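Local coordinates for protein 3-deoxy-D-manno-octulosonate 8-phosphate phosphatase KdsC (Xanthomonas campestris pv. campestris, PDB 4NAV) that probably hydrolyses 3-deoxy-D-manno-octulosonate 8-phosphate to KDO and inorganic phosphate with the aid of magnesium, a step in lipopolysaccharide biosynthesis, at residues 59-64 with 177-182; 63-68 with 104-109; 149-154 with 159-164. All blocks are in the same frame, centred on the assembly; numbering follows the deposited sequence.

Interaction 1: residues 59-64 with 177-182; sequences LEHAGI and IARFSA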
ATOM      1  N   LEU A  59      12.894 -21.090  -9.358  1.00 33.52           N
ATOM      2  CA  LEU A  59      14.021 -20.943 -10.269  1.00 32.78           C
ATOM      3  C   LEU A  59      15.261 -21.624  -9.702  1.00 33.83           C
ATOM      4  O   LEU A  59      15.900 -22.421 -10.381  1.00 33.06           O
ATOM      5  CB  LEU A  59      14.332 -19.489 -10.534  1.00 32.02           C
ATOM      6  CG  LEU A  59      13.395 -18.711 -11.437  1.00 32.00           C
ATOM      7  CD1 LEU A  59      13.964 -17.341 -11.677  1.00 31.44           C
ATOM      8  CD2 LEU A  59      13.152 -19.398 -12.781  1.00 31.88           C
ATOM      9  N   GLU A  60      15.572 -21.364  -8.437  1.00 34.73           N
ATOM     10  CA  GLU A  60      16.742 -21.991  -7.874  1.00 37.81           C
ATOM     11  C   GLU A  60      16.536 -23.532  -7.905  1.00 38.17           C
ATOM     12  O   GLU A  60      17.399 -24.272  -8.355  1.00 37.66           O
ATOM     13  CB  GLU A  60      17.075 -21.450  -6.482  1.00 40.25           C
ATOM     14  CG  GLU A  60      18.554 -21.588  -6.079  1.00 43.53           C
ATOM     15  CD  GLU A  60      19.513 -20.606  -6.780  1.00 44.22           C
ATOM     16  OE1 GLU A  60      19.131 -19.442  -7.030  1.00 41.80           O
ATOM     17  OE2 GLU A  60      20.667 -21.021  -7.073  1.00 48.39           O
ATOM     18  N   HIS A  61      15.370 -23.986  -7.465  1.00 38.21           N
ATOM     19  CA  HIS A  61      15.028 -25.398  -7.419  1.00 39.33           C
ATOM     20  C   HIS A  61      15.087 -26.065  -8.789  1.00 38.59           C
ATOM     21  O   HIS A  61      15.357 -27.275  -8.887  1.00 39.19           O
ATOM     22  CB  HIS A  61      13.626 -25.535  -6.826  1.00 40.81           C
ATOM     23  CG  HIS A  61      13.302 -26.889  -6.305  1.00 43.39           C
ATOM     24  ND1 HIS A  61      12.669 -27.848  -7.063  1.00 44.21           N
ATOM     25  CD2 HIS A  61      13.513 -27.438  -5.089  1.00 45.63           C
ATOM     26  CE1 HIS A  61      12.512 -28.935  -6.335  1.00 46.22           C
ATOM     27  NE2 HIS A  61      13.009 -28.711  -5.131  1.00 47.52           N
ATOM     28  N   ALA A  62      14.880 -25.276  -9.833  1.00 36.96           N
ATOM     29  CA  ALA A  62      15.007 -25.767 -11.188  1.00 36.92           C
ATOM     30  C   ALA A  62      16.397 -25.532 -11.768  1.00 37.61           C
ATOM     31  O   ALA A  62      16.616 -25.648 -12.981  1.00 37.21           O
ATOM     32  CB  ALA A  62      13.994 -25.106 -12.057  1.00 34.99           C
ATOM     33  N   GLY A  63      17.357 -25.288 -10.901  1.00 39.04           N
ATOM     34  CA  GLY A  63      18.757 -25.329 -11.324  1.00 40.74           C
ATOM     35  C   GLY A  63      19.212 -24.094 -12.038  1.00 39.01           C
ATOM     36  O   GLY A  63      20.273 -24.088 -12.657  1.00 39.85           O
ATOM     37  N   ILE A  64      18.425 -23.041 -11.901  1.00 37.98           N
ATOM     38  CA  ILE A  64      18.757 -21.774 -12.479  1.00 36.29           C
ATOM     39  C   ILE A  64      19.361 -20.947 -11.384  1.00 35.94           C
ATOM     40  O   ILE A  64      18.766 -20.836 -10.345  1.00 36.17           O
ATOM     41  CB  ILE A  64      17.498 -21.086 -13.022  1.00 35.50           C
ATOM     42  CG1 ILE A  64      16.869 -21.962 -14.093  1.00 35.06           C
ATOM     43  CG2 ILE A  64      17.832 -19.724 -13.613  1.00 34.87           C
ATOM     44  CD1 ILE A  64      15.493 -21.513 -14.517  1.00 34.61           C
ATOM     45  N   ILE A 177       4.115 -28.627  -9.637  1.00 39.79           N
ATOM     46  CA  ILE A 177       2.807 -28.988  -9.107  1.00 41.16           C
ATOM     47  C   ILE A 177       2.755 -30.351  -8.439  1.00 41.80           C
ATOM     48  O   ILE A 177       2.127 -30.511  -7.400  1.00 43.46           O
ATOM     49  CB  ILE A 177       1.731 -28.861 -10.215  1.00 41.62           C
ATOM     50  CG1 ILE A 177       1.254 -27.389 -10.267  1.00 41.09           C
ATOM     51  CG2 ILE A 177       0.532 -29.777  -9.970  1.00 43.00           C
ATOM     52  CD1 ILE A 177       0.816 -26.968 -11.647  1.00 41.57           C
ATOM     53  N   ALA A 178       3.380 -31.341  -9.043  1.00 42.15           N
ATOM     54  CA  ALA A 178       3.356 -32.700  -8.494  1.00 43.83           C
ATOM     55  C   ALA A 178       4.062 -32.738  -7.147  1.00 44.71           C
ATOM     56  O   ALA A 178       3.610 -33.398  -6.225  1.00 44.54           O
ATOM     57  CB  ALA A 178       3.986 -33.683  -9.471  1.00 43.80           C
ATOM     58  N   ARG A 179       5.157 -31.998  -7.013  1.00 44.51           N
ATOM     59  CA  ARG A 179       5.838 -31.975  -5.714  1.00 46.23           C
ATOM     60  C   ARG A 179       4.955 -31.378  -4.602  1.00 47.29           C
ATOM     61  O   ARG A 179       4.972 -31.847  -3.474  1.00 49.06           O
ATOM     62  CB  ARG A 179       7.171 -31.259  -5.817  1.00 45.78           C
ATOM     63  CG  ARG A 179       7.934 -31.183  -4.497  1.00 47.82           C
ATOM     64  CD  ARG A 179       9.396 -30.857  -4.722  1.00 47.99           C
ATOM     65  NE  ARG A 179       9.579 -30.269  -6.043  1.00 46.39           N
ATOM     66  CZ  ARG A 179       9.626 -28.967  -6.325  1.00 46.18           C
ATOM     67  NH1 ARG A 179       9.783 -28.600  -7.611  1.00 46.48           N
ATOM     68  NH2 ARG A 179       9.547 -28.041  -5.369  1.00 45.55           N
ATOM     69  N   PHE A 180       4.151 -30.377  -4.932  1.00 46.74           N
ATOM     70  CA  PHE A 180       3.310 -29.730  -3.932  1.00 48.51           C
ATOM     71  C   PHE A 180       1.905 -30.339  -3.752  1.00 51.57           C
ATOM     72  O   PHE A 180       1.128 -29.833  -2.969  1.00 52.03           O
ATOM     73  CB  PHE A 180       3.180 -28.235  -4.242  1.00 47.03           C
ATOM     74  CG  PHE A 180       4.372 -27.426  -3.842  1.00 45.61           C
ATOM     75  CD1 PHE A 180       4.587 -27.121  -2.518  1.00 46.38           C
ATOM     76  CD2 PHE A 180       5.283 -26.985  -4.789  1.00 44.45           C
ATOM     77  CE1 PHE A 180       5.686 -26.377  -2.128  1.00 45.49           C
ATOM     78  CE2 PHE A 180       6.382 -26.242  -4.408  1.00 44.03           C
ATOM     79  CZ  PHE A 180       6.580 -25.925  -3.069  1.00 43.90           C
ATOM     80  N   SER A 181       1.569 -31.412  -4.464  1.00 55.35           N
ATOM     81  CA  SER A 181       0.212 -31.975  -4.406  1.00 57.77           C
ATOM     82  C   SER A 181       0.035 -33.001  -3.300  1.00 62.48           C
ATOM     83  O   SER A 181      -1.081 -33.511  -3.107  1.00 65.49           O
ATOM     84  CB  SER A 181      -0.195 -32.586  -5.748  1.00 56.47           C
ATOM     85  OG  SER A 181      -0.083 -31.619  -6.778  1.00 54.34           O
ATOM     86  N   ALA A 182       1.100 -33.293  -2.550  1.00 65.94           N
ATOM     87  CA  ALA A 182       0.976 -34.154  -1.347  1.00 70.00           C
ATOM     88  C   ALA A 182       2.207 -34.093  -0.463  1.00 68.91           C
ATOM     89  O   ALA A 182       2.139 -33.586   0.644  1.00 68.70           O
ATOM     90  CB  ALA A 182       0.686 -35.599  -1.748  1.00 73.10           C
TER

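Interaction 2: residues 63-68 with 104-109; sequences GIHVAL and QEHGLS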
ATOM      1  N   GLY A  63      17.357 -25.288 -10.901  1.00 39.04           N
ATOM      2  CA  GLY A  63      18.757 -25.329 -11.324  1.00 40.74           C
ATOM      3  C   GLY A  63      19.212 -24.094 -12.038  1.00 39.01           C
ATOM      4  O   GLY A  63      20.273 -24.088 -12.657  1.00 39.85           O
ATOM      5  N   ILE A  64      18.425 -23.041 -11.901  1.00 37.98           N
ATOM      6  CA  ILE A  64      18.757 -21.774 -12.479  1.00 36.29           C
ATOM      7  C   ILE A  64      19.361 -20.947 -11.384  1.00 35.94           C
ATOM      8  O   ILE A  64      18.766 -20.836 -10.345  1.00 36.17           O
ATOM      9  CB  ILE A  64      17.498 -21.086 -13.022  1.00 35.50           C
ATOM     10  CG1 ILE A  64      16.869 -21.962 -14.093  1.00 35.06           C
ATOM     11  CG2 ILE A  64      17.832 -19.724 -13.613  1.00 34.87           C
ATOM     12  CD1 ILE A  64      15.493 -21.513 -14.517  1.00 34.61           C
ATOM     13  N   HIS A  65      20.510 -20.339 -11.639  1.00 36.44           N
ATOM     14  CA  HIS A  65      21.125 -19.438 -10.680  1.00 38.92           C
ATOM     15  C   HIS A  65      20.393 -18.080 -10.593  1.00 36.68           C
ATOM     16  O   HIS A  65      20.062 -17.472 -11.601  1.00 35.33           O
ATOM     17  CB  HIS A  65      22.596 -19.228 -11.010  1.00 42.16           C
ATOM     18  CG  HIS A  65      23.399 -20.497 -10.979  1.00 47.65           C
ATOM     19  ND1 HIS A  65      23.853 -21.124 -12.126  1.00 49.86           N
ATOM     20  CD2 HIS A  65      23.801 -21.271  -9.943  1.00 50.47           C
ATOM     21  CE1 HIS A  65      24.508 -22.221 -11.798  1.00 52.35           C
ATOM     22  NE2 HIS A  65      24.493 -22.333 -10.479  1.00 54.07           N
ATOM     23  N   VAL A  66      20.107 -17.639  -9.375  1.00 36.08           N
ATOM     24  CA  VAL A  66      19.411 -16.381  -9.164  1.00 34.83           C
ATOM     25  C   VAL A  66      20.275 -15.378  -8.405  1.00 35.80           C
ATOM     26  O   VAL A  66      20.939 -15.711  -7.435  1.00 36.06           O
ATOM     27  CB  VAL A  66      18.114 -16.605  -8.411  1.00 34.62           C
ATOM     28  CG1 VAL A  66      17.409 -15.279  -8.162  1.00 33.88           C
ATOM     29  CG2 VAL A  66      17.220 -17.547  -9.219  1.00 33.51           C
ATOM     30  N   ALA A  67      20.284 -14.146  -8.881  1.00 36.19           N
ATOM     31  CA  ALA A  67      21.105 -13.120  -8.280  1.00 38.51           C
ATOM     32  C   ALA A  67      20.319 -11.838  -8.145  1.00 40.04           C
ATOM     33  O   ALA A  67      19.538 -11.491  -9.028  1.00 40.87           O
ATOM     34  CB  ALA A  67      22.324 -12.874  -9.127  1.00 38.99           C
ATOM     35  N   LEU A  68      20.489 -11.163  -7.021  1.00 43.79           N
ATOM     36  CA  LEU A  68      19.923  -9.826  -6.818  1.00 44.93           C
ATOM     37  C   LEU A  68      21.048  -8.829  -6.978  1.00 45.89           C
ATOM     38  O   LEU A  68      22.159  -9.085  -6.525  1.00 45.32           O
ATOM     39  CB  LEU A  68      19.348  -9.690  -5.420  1.00 45.53           C
ATOM     40  CG  LEU A  68      18.419 -10.801  -4.962  1.00 45.85           C
ATOM     41  CD1 LEU A  68      17.836 -10.468  -3.600  1.00 46.97           C
ATOM     42  CD2 LEU A  68      17.313 -11.034  -5.970  1.00 45.84           C
ATOM     43  N   GLN A 104      31.176 -15.316 -16.094  1.00 48.73           N
ATOM     44  CA  GLN A 104      32.496 -15.987 -16.037  1.00 50.93           C
ATOM     45  C   GLN A 104      32.532 -16.965 -14.852  1.00 50.49           C
ATOM     46  O   GLN A 104      32.951 -18.102 -15.008  1.00 48.86           O
ATOM     47  CB  GLN A 104      33.661 -14.977 -15.969  1.00 52.54           C
ATOM     48  N   GLU A 105      31.976 -16.556 -13.714  1.00 51.32           N
ATOM     49  CA  GLU A 105      31.890 -17.443 -12.545  1.00 53.13           C
ATOM     50  C   GLU A 105      31.113 -18.746 -12.818  1.00 51.65           C
ATOM     51  O   GLU A 105      31.446 -19.776 -12.271  1.00 51.78           O
ATOM     52  CB  GLU A 105      31.301 -16.717 -11.308  1.00 52.71           C
ATOM     53  N   HIS A 106      30.076 -18.704 -13.641  1.00 51.72           N
ATOM     54  CA  HIS A 106      29.230 -19.890 -13.864  1.00 52.52           C
ATOM     55  C   HIS A 106      29.447 -20.515 -15.259  1.00 51.20           C
ATOM     56  O   HIS A 106      28.736 -21.423 -15.658  1.00 48.03           O
ATOM     57  CB  HIS A 106      27.747 -19.527 -13.678  1.00 53.41           C
ATOM     58  CG  HIS A 106      27.365 -19.170 -12.272  1.00 55.96           C
ATOM     59  ND1 HIS A 106      27.077 -20.115 -11.310  1.00 57.64           N
ATOM     60  CD2 HIS A 106      27.189 -17.965 -11.678  1.00 55.84           C
ATOM     61  CE1 HIS A 106      26.763 -19.509 -10.179  1.00 55.92           C
ATOM     62  NE2 HIS A 106      26.823 -18.205 -10.377  1.00 56.16           N
ATOM     63  N   GLY A 107      30.428 -20.000 -15.991  1.00 52.78           N
ATOM     64  CA  GLY A 107      30.720 -20.459 -17.340  1.00 51.88           C
ATOM     65  C   GLY A 107      29.580 -20.243 -18.332  1.00 51.38           C
ATOM     66  O   GLY A 107      29.272 -21.140 -19.109  1.00 52.12           O
ATOM     67  N   LEU A 108      29.000 -19.039 -18.341  1.00 49.93           N
ATOM     68  CA  LEU A 108      27.854 -18.726 -19.181  1.00 47.67           C
ATOM     69  C   LEU A 108      28.129 -17.607 -20.169  1.00 47.08           C
ATOM     70  O   LEU A 108      29.089 -16.863 -20.017  1.00 47.25           O
ATOM     71  CB  LEU A 108      26.675 -18.319 -18.305  1.00 46.76           C
ATOM     72  CG  LEU A 108      26.264 -19.384 -17.289  1.00 45.88           C
ATOM     73  CD1 LEU A 108      25.148 -18.856 -16.418  1.00 45.04           C
ATOM     74  CD2 LEU A 108      25.828 -20.669 -17.976  1.00 45.70           C
ATOM     75  N   SER A 109      27.294 -17.530 -21.203  1.00 45.16           N
ATOM     76  CA  SER A 109      27.269 -16.380 -22.119  1.00 45.48           C
ATOM     77  C   SER A 109      26.256 -15.366 -21.635  1.00 44.77           C
ATOM     78  O   SER A 109      25.379 -15.727 -20.857  1.00 45.08           O
ATOM     79  CB  SER A 109      26.826 -16.795 -23.514  1.00 44.42           C
ATOM     80  OG  SER A 109      27.935 -17.093 -24.317  1.00 46.55           O
TER

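Interaction 3: residues 149-154 with 159-164; sequences HTRARG and AREVCD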
ATOM      1  N   HIS A 149       7.388  -6.803 -21.178  1.00 31.61           N
ATOM      2  CA  HIS A 149       6.870  -6.133 -20.000  1.00 31.42           C
ATOM      3  C   HIS A 149       5.929  -7.082 -19.311  1.00 31.07           C
ATOM      4  O   HIS A 149       5.074  -7.637 -19.961  1.00 31.92           O
ATOM      5  CB  HIS A 149       6.082  -4.878 -20.398  1.00 32.15           C
ATOM      6  CG  HIS A 149       6.878  -3.863 -21.169  1.00 33.31           C
ATOM      7  ND1 HIS A 149       6.367  -2.634 -21.520  1.00 34.53           N
ATOM      8  CD2 HIS A 149       8.143  -3.892 -21.655  1.00 33.94           C
ATOM      9  CE1 HIS A 149       7.278  -1.952 -22.194  1.00 35.11           C
ATOM     10  NE2 HIS A 149       8.366  -2.693 -22.286  1.00 34.21           N
ATOM     11  N   THR A 150       6.050  -7.248 -18.004  1.00 31.33           N
ATOM     12  CA  THR A 150       5.081  -8.017 -17.283  1.00 31.94           C
ATOM     13  C   THR A 150       3.769  -7.257 -17.188  1.00 34.93           C
ATOM     14  O   THR A 150       3.721  -6.025 -17.150  1.00 35.74           O
ATOM     15  CB  THR A 150       5.570  -8.356 -15.862  1.00 32.28           C
ATOM     16  OG1 THR A 150       5.800  -7.163 -15.093  1.00 30.65           O
ATOM     17  CG2 THR A 150       6.857  -9.175 -15.937  1.00 32.42           C
ATOM     18  N   ARG A 151       2.684  -7.999 -17.085  1.00 38.26           N
ATOM     19  CA  ARG A 151       1.405  -7.379 -16.772  1.00 41.90           C
ATOM     20  C   ARG A 151       1.452  -6.762 -15.363  1.00 38.94           C
ATOM     21  O   ARG A 151       0.949  -5.690 -15.158  1.00 39.93           O
ATOM     22  CB  ARG A 151       0.259  -8.396 -16.890  1.00 46.38           C
ATOM     23  CG  ARG A 151      -0.181  -8.662 -18.322  1.00 52.13           C
ATOM     24  CD  ARG A 151      -0.917  -9.995 -18.480  1.00 56.72           C
ATOM     25  NE  ARG A 151      -0.030 -11.071 -18.955  1.00 61.29           N
ATOM     26  CZ  ARG A 151       0.431 -12.104 -18.235  1.00 66.25           C
ATOM     27  NH1 ARG A 151       0.103 -12.276 -16.950  1.00 69.03           N
ATOM     28  NH2 ARG A 151       1.236 -12.991 -18.814  1.00 66.74           N
ATOM     29  N   ALA A 152       2.034  -7.463 -14.401  1.00 36.95           N
ATOM     30  CA  ALA A 152       2.021  -7.006 -13.009  1.00 35.01           C
ATOM     31  C   ALA A 152       3.108  -5.990 -12.715  1.00 34.52           C
ATOM     32  O   ALA A 152       4.112  -5.896 -13.414  1.00 33.13           O
ATOM     33  CB  ALA A 152       2.137  -8.183 -12.040  1.00 33.87           C
ATOM     34  N   ARG A 153       2.903  -5.294 -11.610  1.00 37.41           N
ATOM     35  CA  ARG A 153       3.801  -4.251 -11.129  1.00 39.62           C
ATOM     36  C   ARG A 153       4.845  -4.807 -10.185  1.00 36.77           C
ATOM     37  O   ARG A 153       4.652  -5.843  -9.539  1.00 34.85           O
ATOM     38  CB  ARG A 153       2.990  -3.163 -10.390  1.00 44.51           C
ATOM     39  CG  ARG A 153       1.964  -2.476 -11.300  1.00 50.40           C
ATOM     40  CD  ARG A 153       1.136  -1.318 -10.764  1.00 58.08           C
ATOM     41  NE  ARG A 153       1.098  -0.258 -11.782  1.00 67.49           N
ATOM     42  CZ  ARG A 153       0.895   1.032 -11.539  1.00 73.44           C
ATOM     43  NH1 ARG A 153       0.745   1.478 -10.294  1.00 76.50           N
ATOM     44  NH2 ARG A 153       0.855   1.884 -12.554  1.00 76.20           N
ATOM     45  N   GLY A 154       5.958  -4.097 -10.103  1.00 36.61           N
ATOM     46  CA  GLY A 154       7.033  -4.453  -9.199  1.00 37.69           C
ATOM     47  C   GLY A 154       6.481  -4.499  -7.809  1.00 39.24           C
ATOM     48  O   GLY A 154       5.695  -3.645  -7.418  1.00 42.24           O
ATOM     49  N   ALA A 159       7.898 -10.212 -10.581  1.00 32.00           N
ATOM     50  CA  ALA A 159       8.974 -11.185 -10.635  1.00 33.42           C
ATOM     51  C   ALA A 159       8.455 -12.645 -10.693  1.00 32.88           C
ATOM     52  O   ALA A 159       9.014 -13.472 -11.404  1.00 33.45           O
ATOM     53  CB  ALA A 159       9.918 -10.994  -9.451  1.00 33.85           C
ATOM     54  N   ARG A 160       7.390 -12.946  -9.966  1.00 32.32           N
ATOM     55  CA  ARG A 160       6.778 -14.241 -10.080  1.00 33.39           C
ATOM     56  C   ARG A 160       6.333 -14.449 -11.511  1.00 32.64           C
ATOM     57  O   ARG A 160       6.536 -15.528 -12.092  1.00 34.80           O
ATOM     58  CB  ARG A 160       5.565 -14.368  -9.155  1.00 35.78           C
ATOM     59  CG  ARG A 160       4.786 -15.680  -9.289  1.00 35.75           C
ATOM     60  CD  ARG A 160       5.720 -16.879  -9.137  1.00 35.85           C
ATOM     61  NE  ARG A 160       4.965 -18.128  -8.981  1.00 35.92           N
ATOM     62  CZ  ARG A 160       4.348 -18.518  -7.864  1.00 35.83           C
ATOM     63  NH1 ARG A 160       4.349 -17.748  -6.770  1.00 35.57           N
ATOM     64  NH2 ARG A 160       3.715 -19.682  -7.850  1.00 35.88           N
ATOM     65  N   GLU A 161       5.750 -13.419 -12.106  1.00 30.80           N
ATOM     66  CA  GLU A 161       5.286 -13.539 -13.485  1.00 29.57           C
ATOM     67  C   GLU A 161       6.425 -13.952 -14.412  1.00 27.80           C
ATOM     68  O   GLU A 161       6.225 -14.741 -15.340  1.00 29.12           O
ATOM     69  CB  GLU A 161       4.623 -12.241 -13.951  1.00 29.61           C
ATOM     70  CG  GLU A 161       3.853 -12.387 -15.254  1.00 29.84           C
ATOM     71  CD  GLU A 161       3.289 -11.061 -15.731  1.00 31.62           C
ATOM     72  OE1 GLU A 161       2.813 -10.228 -14.882  1.00 31.57           O
ATOM     73  OE2 GLU A 161       3.332 -10.832 -16.965  1.00 30.97           O
ATOM     74  N   VAL A 162       7.607 -13.414 -14.160  1.00 26.00           N
ATOM     75  CA  VAL A 162       8.768 -13.761 -14.932  1.00 25.59           C
ATOM     76  C   VAL A 162       9.159 -15.202 -14.635  1.00 25.45           C
ATOM     77  O   VAL A 162       9.336 -16.002 -15.552  1.00 25.81           O
ATOM     78  CB  VAL A 162       9.938 -12.816 -14.600  1.00 25.90           C
ATOM     79  CG1 VAL A 162      11.285 -13.370 -15.068  1.00 25.93           C
ATOM     80  CG2 VAL A 162       9.698 -11.477 -15.244  1.00 25.94           C
ATOM     81  N   CYS A 163       9.328 -15.522 -13.359  1.00 24.90           N
ATOM     82  CA  CYS A 163       9.664 -16.875 -12.967  1.00 25.12           C
ATOM     83  C   CYS A 163       8.741 -17.901 -13.643  1.00 25.69           C
ATOM     84  O   CYS A 163       9.201 -18.864 -14.247  1.00 25.54           O
ATOM     85  CB  CYS A 163       9.607 -16.995 -11.468  1.00 25.33           C
ATOM     86  SG  CYS A 163      10.871 -15.994 -10.595  1.00 25.25           S
ATOM     87  N   ASP A 164       7.439 -17.656 -13.611  1.00 26.24           N
ATOM     88  CA  ASP A 164       6.497 -18.598 -14.212  1.00 26.32           C
ATOM     89  C   ASP A 164       6.754 -18.834 -15.706  1.00 25.65           C
ATOM     90  O   ASP A 164       6.761 -19.982 -16.169  1.00 26.42           O
ATOM     91  CB  ASP A 164       5.090 -18.110 -14.009  1.00 27.06           C
ATOM     92  CG  ASP A 164       4.667 -18.114 -12.550  1.00 28.40           C
ATOM     93  OD1 ASP A 164       5.330 -18.774 -11.715  1.00 29.15           O
ATOM     94  OD2 ASP A 164       3.625 -17.495 -12.245  1.00 29.64           O
TER

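Interaction 1: residues 59-64 with 177-182
The last turn of helix 50-61 and the region of helix 173-180 near the C-terminus meet at the surface through one pair of side chains, His61 and Arg179. The first helix closes in a Schellman motif. Ile64 N bonds to Leu59 O, and Gly63 N bonds to Glu60 O. Gly63 is the C-prime residue, with a phi of 80° that favours glycine. Ala62, next to His61, is the first residue to leave helical angles. In the other segment Ser181 OG turns back on Ile177 O, and it approaches from above the carbonyl plane.

The backbones stay far apart, with His61 CA and Arg179 CA 11.4 Å from each other. The imidazole and the long arginine chain reach across from opposite directions. In both residues CG lies anti to the backbone N, at chi1 -161° in His61 and 179° in Arg179. The Arg179 chain then bends at chi3. The fine placement of the two groups is doubtful, because His61 CE1 and Arg179 CZ sit closer than carbons allow. As modelled, the guanidinium lies over one face of the imidazole, with Arg179 NH2 towards the rim of the ring. The two planes are clearly tilted rather than parallel.

Around the pair, Arg179 and Phe180 also rest on Gln58 of helix 50-61. Phe180 further packs on Leu120 of the second subunit. Leu59 turns to helix 158-169, where it meets Cys163 and Val166.

His61 and Arg179 are both exposed, and both touch crystal neighbours. No hydrogen bond joins them. The pair is a solvent-side contact without a directed bond; if the placement holds, the guanidinium would tend to disfavour a protonated imidazole.

Interaction 2: residues 63-68 with 104-109
His65 and His106 lay their rings over each other, and this pair is the close part of the contact. The ring centroids are 3.9 Å apart. The planes are inclined at 34°, so the arrangement is oblique. His106 ND1 sits above the centre of the His65 ring, 3.4 Å from His65 CE1. Over the same face, His106 CE1 lies 3.5 Å from His65 CD2. Each histidine carries CG anti to its own carbonyl carbon, with chi1 near -65°, which turns each ring towards the other; the backbones stay apart. No hydrogen bond joins the two segments.

Away from the rings the contact is loose. Leu108 CD1 stays 5.0 Å from His65 ND1. The neighbouring Gln104 and Glu105 are exposed, and neither is modelled beyond CB. Gly107, at positive phi, is the C-prime residue of a Schellman motif that ends helix 95-105.

His65 opens strand 65-70 of the parallel sheet and bonds through its backbone to Arg21 and Ala23. Leu22 of strand 22-25 touches both His65 and Leu108. Behind the strand, Val66 packs on Leu56 and Leu59 of helix 50-61.

Interaction 3: residues 149-154 with 159-164
Glu161 OE2 is gripped by two groups of Arg151, the backbone N-H and the guanidinium. Arg151 N donates to Glu161 OE2 at 2.9 Å, with an N-H...O angle of 159°. The guanidinium lies flat against the carboxylate, their planes 14° apart. Glu161 OE2 sits over the centre of the guanidinium, 3.5 Å from Arg151 NH2. No guanidinium N-H points at the oxygen, so this salt bridge is one of charge alone.

Ala152 N donates to Glu161 OE1 at 2.9 Å, at much the same angle. Both oxygens use their syn lone pairs, so two successive N-H groups hold the carboxylate like a fork. Glu161 CG is anti to the backbone N (chi1 -167°), and the chain beyond it is extended. This carries the carboxylate from helix 158-169 to the loop.

The loop runs past strand 131-133, an outermost strand of the parallel sheet within the chain of this HAD-type phosphatase. Thr150 and Ala152 make backbone bonds to Ala134 and Ala136, just after strand 131-133. The predicted magnesium ligand Asp118 is near, its side chain about 9 Å from that of Thr150.

Within the loop, Thr150 OG1 donates to Ala152 O at 2.7 Å, in the carbonyl plane. Thr150 CB lies 3.5 Å from Glu161 OE1, against the carboxylate face opposite the Arg151 guanidinium. On the buried side, Thr150 CG2 meets Val162 CG2 at 3.7 Å, the two side chains crossing at about a right angle. Met116 and Val133 touch both residues. Arg160 NH1 pairs with Asp119 of the second subunit.

Interactions 1 and 2 are surface contacts, each carried by one pair of flat-ended side chains and no hydrogen bond. Interaction 3 is partly buried and joins a directed pair of backbone bonds, a charge contact and aliphatic packing. Interactions 1 and 2 share Gly63 and Ile64, the turn from helix 50-61 into strand 65-70. Across this turn Glu60 OE1 probably bonds to Val66 N. Interaction 3 meets interaction 1 where Leu59 packs on Cys163. It lies on the opposite side of the chain's centre from interaction 2, which it does not touch. The second subunit reaches interactions 1 and 3 but not 2.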